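Local coordinates for B-agarase (Agarivorans gilvus, PDB 5Z6P), which probably hydrolyses the beta-glycosidic linkages of agarose as a glycoside hydrolase family 50 beta-agarase, at residues M260-P273 / K752-R764. Sequence-based numbering, arbitrary orientation.
Sequences MLGRSKFGGYLDGP and KRVNQSMYPKRFR
Y269 holds CG anti to its backbone N (chi1 -178°), and Y759 keeps CG on the backbone N side (chi1 -88°). The Y269 ring lies alongside the Y759 side chain, which runs the opposite way. Their planes are near parallel, 3° apart, but slid so far that they barely overlap. Each ring instead receives the other's CB over its face. Y269 CB lies 3.5 Å from the Y759 centroid, and Y759 CB lies 3.6 Å from the Y269 centroid, a reciprocal CH-pi pair. Y759 OH donates to G267 O at 2.9 Å, in the carbonyl plane and on a lone pair. The same hydroxyl also bonds F301 N, so it ties helix, loop and strand 299-305 together. R263 bends at chi2 and brings NH2 to N755 O, 2.9 Å away, from above the carbonyl plane. NH2 also bonds G429 O. M260 SD and Y759 CE2 lie on opposite faces of this guanidinium, each offset toward its rim. M260 reaches on to the helix, with CE 3.8 Å from Q756 CB. At the far end F763 CD2 packs 3.8 Å from Y269 CD2. Loop and C-terminal helix 745-762 pack beside strand 299-305, consistent with the outer layer of a family 50 (beta/alpha)8 barrel.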
loop_
_atom_site.group_PDB
_atom_site.type_symbol
_atom_site.label_atom_id
_atom_site.label_comp_id
_atom_site.label_asym_id
_atom_site.label_seq_id
_atom_site.Cartn_x
_atom_site.Cartn_y
_atom_site.Cartn_z
ATOM N N MET A 260 6.359 -12.562 -24.894
ATOM C CA MET A 260 6.674 -11.336 -25.597
ATOM C C MET A 260 8.130 -11.425 -26.010
ATOM O O MET A 260 8.965 -11.835 -25.219
ATOM C CB MET A 260 6.426 -10.107 -24.724
ATOM C CG MET A 260 6.931 -8.810 -25.325
ATOM S SD MET A 260 6.571 -7.363 -24.327
ATOM C CE MET A 260 4.788 -7.281 -24.384
ATOM N N LEU A 261 8.425 -11.068 -27.257
ATOM C CA LEU A 261 9.774 -11.202 -27.804
ATOM C C LEU A 261 10.678 -10.052 -27.372
ATOM O O LEU A 261 10.234 -9.112 -26.719
ATOM C CB LEU A 261 9.723 -11.278 -29.333
ATOM C CG LEU A 261 8.854 -12.390 -29.917
ATOM C CD1 LEU A 261 8.649 -12.221 -31.409
ATOM C CD2 LEU A 261 9.448 -13.761 -29.596
ATOM N N GLY A 262 11.946 -10.127 -27.747
ATOM C CA GLY A 262 12.866 -9.043 -27.487
ATOM C C GLY A 262 13.715 -9.196 -26.235
ATOM O O GLY A 262 14.506 -8.307 -25.916
ATOM N N ARG A 263 13.561 -10.307 -25.521
ATOM C CA ARG A 263 14.308 -10.499 -24.277
ATOM C C ARG A 263 15.453 -11.480 -24.407
ATOM O O ARG A 263 15.366 -12.450 -25.142
ATOM C CB ARG A 263 13.384 -10.981 -23.152
ATOM C CG ARG A 263 12.600 -9.886 -22.472
ATOM C CD ARG A 263 11.193 -9.787 -23.030
ATOM N NE ARG A 263 10.412 -8.849 -22.241
ATOM C CZ ARG A 263 10.212 -7.578 -22.556
ATOM N NH1 ARG A 263 10.720 -7.079 -23.676
ATOM N NH2 ARG A 263 9.499 -6.807 -21.751
ATOM N N SER A 264 16.528 -11.228 -23.669
ATOM C CA SER A 264 17.567 -12.233 -23.491
ATOM C C SER A 264 17.048 -13.344 -22.580
ATOM O O SER A 264 15.931 -13.263 -22.079
ATOM C CB SER A 264 18.828 -11.612 -22.909
ATOM O OG SER A 264 18.528 -10.889 -21.736
ATOM N N LYS A 265 17.854 -14.378 -22.375
ATOM C CA LYS A 265 17.482 -15.474 -21.487
ATOM C C LYS A 265 16.948 -15.004 -20.122
ATOM O O LYS A 265 15.905 -15.449 -19.667
ATOM C CB LYS A 265 18.679 -16.391 -21.284
ATOM C CG LYS A 265 18.504 -17.422 -20.208
ATOM C CD LYS A 265 19.825 -18.074 -19.928
ATOM C CE LYS A 265 19.676 -19.293 -19.057
ATOM N NZ LYS A 265 21.008 -19.916 -18.831
ATOM N N PHE A 266 17.658 -14.082 -19.498
ATOM C CA PHE A 266 17.316 -13.640 -18.157
ATOM C C PHE A 266 16.417 -12.418 -18.162
ATOM O O PHE A 266 16.327 -11.726 -17.164
ATOM C CB PHE A 266 18.590 -13.343 -17.358
ATOM C CG PHE A 266 19.288 -14.568 -16.858
ATOM C CD1 PHE A 266 18.843 -15.219 -15.717
ATOM C CD2 PHE A 266 20.405 -15.058 -17.510
ATOM C CE1 PHE A 266 19.494 -16.342 -15.252
ATOM C CE2 PHE A 266 21.063 -16.179 -17.049
ATOM C CZ PHE A 266 20.606 -16.827 -15.919
ATOM N N GLY A 267 15.778 -12.138 -19.300
ATOM C CA GLY A 267 14.727 -11.141 -19.358
ATOM C C GLY A 267 15.215 -9.728 -19.554
ATOM O O GLY A 267 14.450 -8.782 -19.449
ATOM N N GLY A 268 16.500 -9.581 -19.833
ATOM C CA GLY A 268 17.034 -8.292 -20.223
ATOM C C GLY A 268 16.754 -7.936 -21.675
ATOM O O GLY A 268 16.140 -8.705 -22.401
ATOM N N TYR A 269 17.227 -6.765 -22.083
ATOM C CA TYR A 269 16.939 -6.186 -23.389
ATOM C C TYR A 269 17.932 -6.707 -24.443
ATOM O O TYR A 269 19.049 -6.239 -24.533
ATOM C CB TYR A 269 16.994 -4.663 -23.277
ATOM C CG TYR A 269 16.669 -3.861 -24.521
ATOM C CD1 TYR A 269 15.854 -4.360 -25.521
ATOM C CD2 TYR A 269 17.170 -2.575 -24.670
ATOM C CE1 TYR A 269 15.548 -3.581 -26.652
ATOM C CE2 TYR A 269 16.882 -1.804 -25.780
ATOM C CZ TYR A 269 16.075 -2.303 -26.767
ATOM O OH TYR A 269 15.807 -1.510 -27.863
ATOM N N LEU A 270 17.501 -7.691 -25.222
ATOM C CA LEU A 270 18.380 -8.419 -26.119
ATOM C C LEU A 270 19.181 -7.517 -27.059
ATOM O O LEU A 270 20.367 -7.736 -27.273
ATOM C CB LEU A 270 17.560 -9.418 -26.932
ATOM C CG LEU A 270 18.308 -10.213 -27.995
ATOM C CD1 LEU A 270 19.316 -11.154 -27.376
ATOM C CD2 LEU A 270 17.314 -10.978 -28.864
ATOM N N ASP A 271 18.537 -6.485 -27.588
ATOM C CA ASP A 271 19.196 -5.592 -28.527
ATOM C C ASP A 271 19.677 -4.300 -27.875
ATOM O O ASP A 271 19.843 -3.290 -28.549
ATOM C CB ASP A 271 18.258 -5.254 -29.692
ATOM C CG ASP A 271 17.864 -6.477 -30.512
ATOM O OD1 ASP A 271 18.693 -7.396 -30.668
ATOM O OD2 ASP A 271 16.720 -6.507 -31.014
ATOM N N GLY A 272 19.892 -4.333 -26.565
ATOM C CA GLY A 272 20.331 -3.153 -25.843
ATOM C C GLY A 272 21.843 -3.090 -25.725
ATOM O O GLY A 272 22.536 -4.066 -26.030
ATOM N N PRO A 273 22.365 -1.945 -25.266
ATOM C CA PRO A 273 23.817 -1.788 -25.182
ATOM C C PRO A 273 24.428 -2.797 -24.222
ATOM O O PRO A 273 24.305 -2.661 -23.008
ATOM C CB PRO A 273 23.992 -0.348 -24.678
ATOM C CG PRO A 273 22.677 0.030 -24.089
ATOM C CD PRO A 273 21.646 -0.725 -24.872
ATOM N N LYS A 752 1.221 -5.097 -21.366
ATOM C CA LYS A 752 1.876 -5.361 -22.649
ATOM C C LYS A 752 2.385 -4.078 -23.342
ATOM O O LYS A 752 3.489 -4.062 -23.871
ATOM C CB LYS A 752 0.934 -6.131 -23.589
ATOM C CG LYS A 752 0.760 -7.586 -23.187
ATOM C CD LYS A 752 -0.040 -8.360 -24.200
ATOM C CE LYS A 752 -0.273 -9.777 -23.725
ATOM N NZ LYS A 752 -0.813 -10.639 -24.807
ATOM N N ARG A 753 1.597 -3.011 -23.327
ATOM C CA ARG A 753 2.053 -1.736 -23.872
ATOM C C ARG A 753 3.297 -1.235 -23.129
ATOM O O ARG A 753 4.282 -0.884 -23.754
ATOM C CB ARG A 753 0.938 -0.684 -23.826
ATOM C CG ARG A 753 -0.271 -1.020 -24.729
ATOM C CD ARG A 753 -1.166 0.185 -24.926
ATOM N NE ARG A 753 -1.608 0.729 -23.650
ATOM C CZ ARG A 753 -2.657 0.289 -22.964
ATOM N NH1 ARG A 753 -3.407 -0.695 -23.446
ATOM N NH2 ARG A 753 -2.954 0.843 -21.800
ATOM N N VAL A 754 3.258 -1.226 -21.798
ATOM C CA VAL A 754 4.430 -0.832 -21.032
ATOM C C VAL A 754 5.657 -1.702 -21.340
ATOM O O VAL A 754 6.732 -1.193 -21.668
ATOM C CB VAL A 754 4.164 -0.890 -19.524
ATOM C CG1 VAL A 754 5.492 -0.718 -18.748
ATOM C CG2 VAL A 754 3.104 0.158 -19.113
ATOM N N ASN A 755 5.471 -3.009 -21.258
ATOM C CA ASN A 755 6.574 -3.948 -21.330
ATOM C C ASN A 755 7.218 -4.043 -22.715
ATOM O O ASN A 755 8.395 -4.363 -22.824
ATOM C CB ASN A 755 6.103 -5.328 -20.874
ATOM C CG ASN A 755 5.900 -5.409 -19.355
ATOM O OD1 ASN A 755 6.547 -4.697 -18.595
ATOM N ND2 ASN A 755 5.013 -6.287 -18.922
ATOM N N GLN A 756 6.445 -3.754 -23.761
ATOM C CA GLN A 756 6.974 -3.802 -25.119
ATOM C C GLN A 756 7.661 -2.491 -25.482
ATOM O O GLN A 756 8.538 -2.466 -26.336
ATOM C CB GLN A 756 5.870 -4.116 -26.138
ATOM C CG GLN A 756 4.998 -2.925 -26.504
ATOM C CD GLN A 756 4.106 -3.172 -27.715
ATOM O OE1 GLN A 756 4.409 -4.020 -28.550
ATOM N NE2 GLN A 756 3.006 -2.422 -27.814
ATOM N N SER A 757 7.283 -1.402 -24.824
ATOM C CA SER A 757 7.883 -0.110 -25.122
ATOM C C SER A 757 9.048 0.301 -24.197
ATOM O O SER A 757 9.923 1.040 -24.617
ATOM C CB SER A 757 6.801 0.967 -25.100
ATOM O OG SER A 757 6.574 1.451 -23.794
ATOM N N MET A 758 9.048 -0.161 -22.948
ATOM C CA MET A 758 9.977 0.360 -21.936
ATOM C C MET A 758 11.460 0.277 -22.306
ATOM O O MET A 758 12.201 1.226 -22.088
ATOM C CB MET A 758 9.775 -0.355 -20.584
ATOM C CG MET A 758 10.030 -1.857 -20.615
ATOM S SD MET A 758 9.568 -2.686 -19.080
ATOM C CE MET A 758 10.168 -4.328 -19.410
ATOM N N TYR A 759 11.892 -0.854 -22.847
ATOM C CA TYR A 759 13.294 -1.035 -23.146
ATOM C C TYR A 759 13.786 -0.073 -24.236
ATOM O O TYR A 759 14.790 0.604 -24.034
ATOM C CB TYR A 759 13.572 -2.494 -23.531
ATOM C CG TYR A 759 13.891 -3.400 -22.359
ATOM C CD1 TYR A 759 14.671 -2.954 -21.303
ATOM C CD2 TYR A 759 13.409 -4.703 -22.314
ATOM C CE1 TYR A 759 14.973 -3.804 -20.224
ATOM C CE2 TYR A 759 13.704 -5.544 -21.254
ATOM C CZ TYR A 759 14.488 -5.092 -20.215
ATOM O OH TYR A 759 14.761 -5.932 -19.156
ATOM N N PRO A 760 13.089 -0.002 -25.388
ATOM C CA PRO A 760 13.573 0.999 -26.342
ATOM C C PRO A 760 13.435 2.431 -25.837
ATOM O O PRO A 760 14.287 3.250 -26.158
ATOM C CB PRO A 760 12.704 0.761 -27.591
ATOM C CG PRO A 760 11.626 -0.168 -27.186
ATOM C CD PRO A 760 12.142 -0.938 -26.019
ATOM N N LYS A 761 12.416 2.733 -25.040
ATOM C CA LYS A 761 12.296 4.089 -24.504
ATOM C C LYS A 761 13.417 4.397 -23.515
ATOM O O LYS A 761 14.013 5.473 -23.553
ATOM C CB LYS A 761 10.957 4.305 -23.821
ATOM C CG LYS A 761 10.718 5.757 -23.477
ATOM C CD LYS A 761 9.768 5.932 -22.311
ATOM C CE LYS A 761 8.527 5.079 -22.462
ATOM N NZ LYS A 761 7.700 5.440 -23.634
ATOM N N ARG A 762 13.703 3.463 -22.639
ATOM C CA ARG A 762 14.687 3.652 -21.627
ATOM C C ARG A 762 16.065 3.862 -22.156
ATOM O O ARG A 762 16.706 4.805 -21.811
ATOM C CB ARG A 762 14.743 2.455 -20.692
ATOM C CG ARG A 762 15.724 2.613 -19.565
ATOM C CD ARG A 762 15.062 3.189 -18.356
ATOM N NE ARG A 762 15.998 3.502 -17.321
ATOM C CZ ARG A 762 15.700 4.128 -16.207
ATOM N NH1 ARG A 762 14.481 4.462 -15.980
ATOM N NH2 ARG A 762 16.646 4.389 -15.342
ATOM N N PHE A 763 16.471 2.939 -23.007
ATOM C CA PHE A 763 17.790 2.890 -23.551
ATOM C C PHE A 763 18.003 3.579 -24.872
ATOM O O PHE A 763 18.606 3.035 -25.760
ATOM C CB PHE A 763 18.267 1.478 -23.575
ATOM C CG PHE A 763 18.360 0.875 -22.218
ATOM C CD1 PHE A 763 19.340 1.261 -21.345
ATOM C CD2 PHE A 763 17.452 -0.039 -21.819
ATOM C CE1 PHE A 763 19.416 0.718 -20.112
ATOM C CE2 PHE A 763 17.513 -0.576 -20.586
ATOM C CZ PHE A 763 18.504 -0.214 -19.734
ATOM N N ARG A 764 17.539 4.823 -24.883
ATOM C CA ARG A 764 17.522 5.822 -25.923
ATOM C C ARG A 764 16.500 5.595 -26.962
ATOM O O ARG A 764 15.560 6.343 -26.987
ATOM C CB ARG A 764 18.884 6.139 -26.488
ATOM C CG ARG A 764 19.892 6.344 -25.399
ATOM C CD ARG A 764 20.383 7.767 -25.365
ATOM N NE ARG A 764 21.563 7.924 -24.546
ATOM C CZ ARG A 764 22.481 8.843 -24.774
ATOM N NH1 ARG A 764 22.353 9.653 -25.806
ATOM N NH2 ARG A 764 23.530 8.943 -23.992
#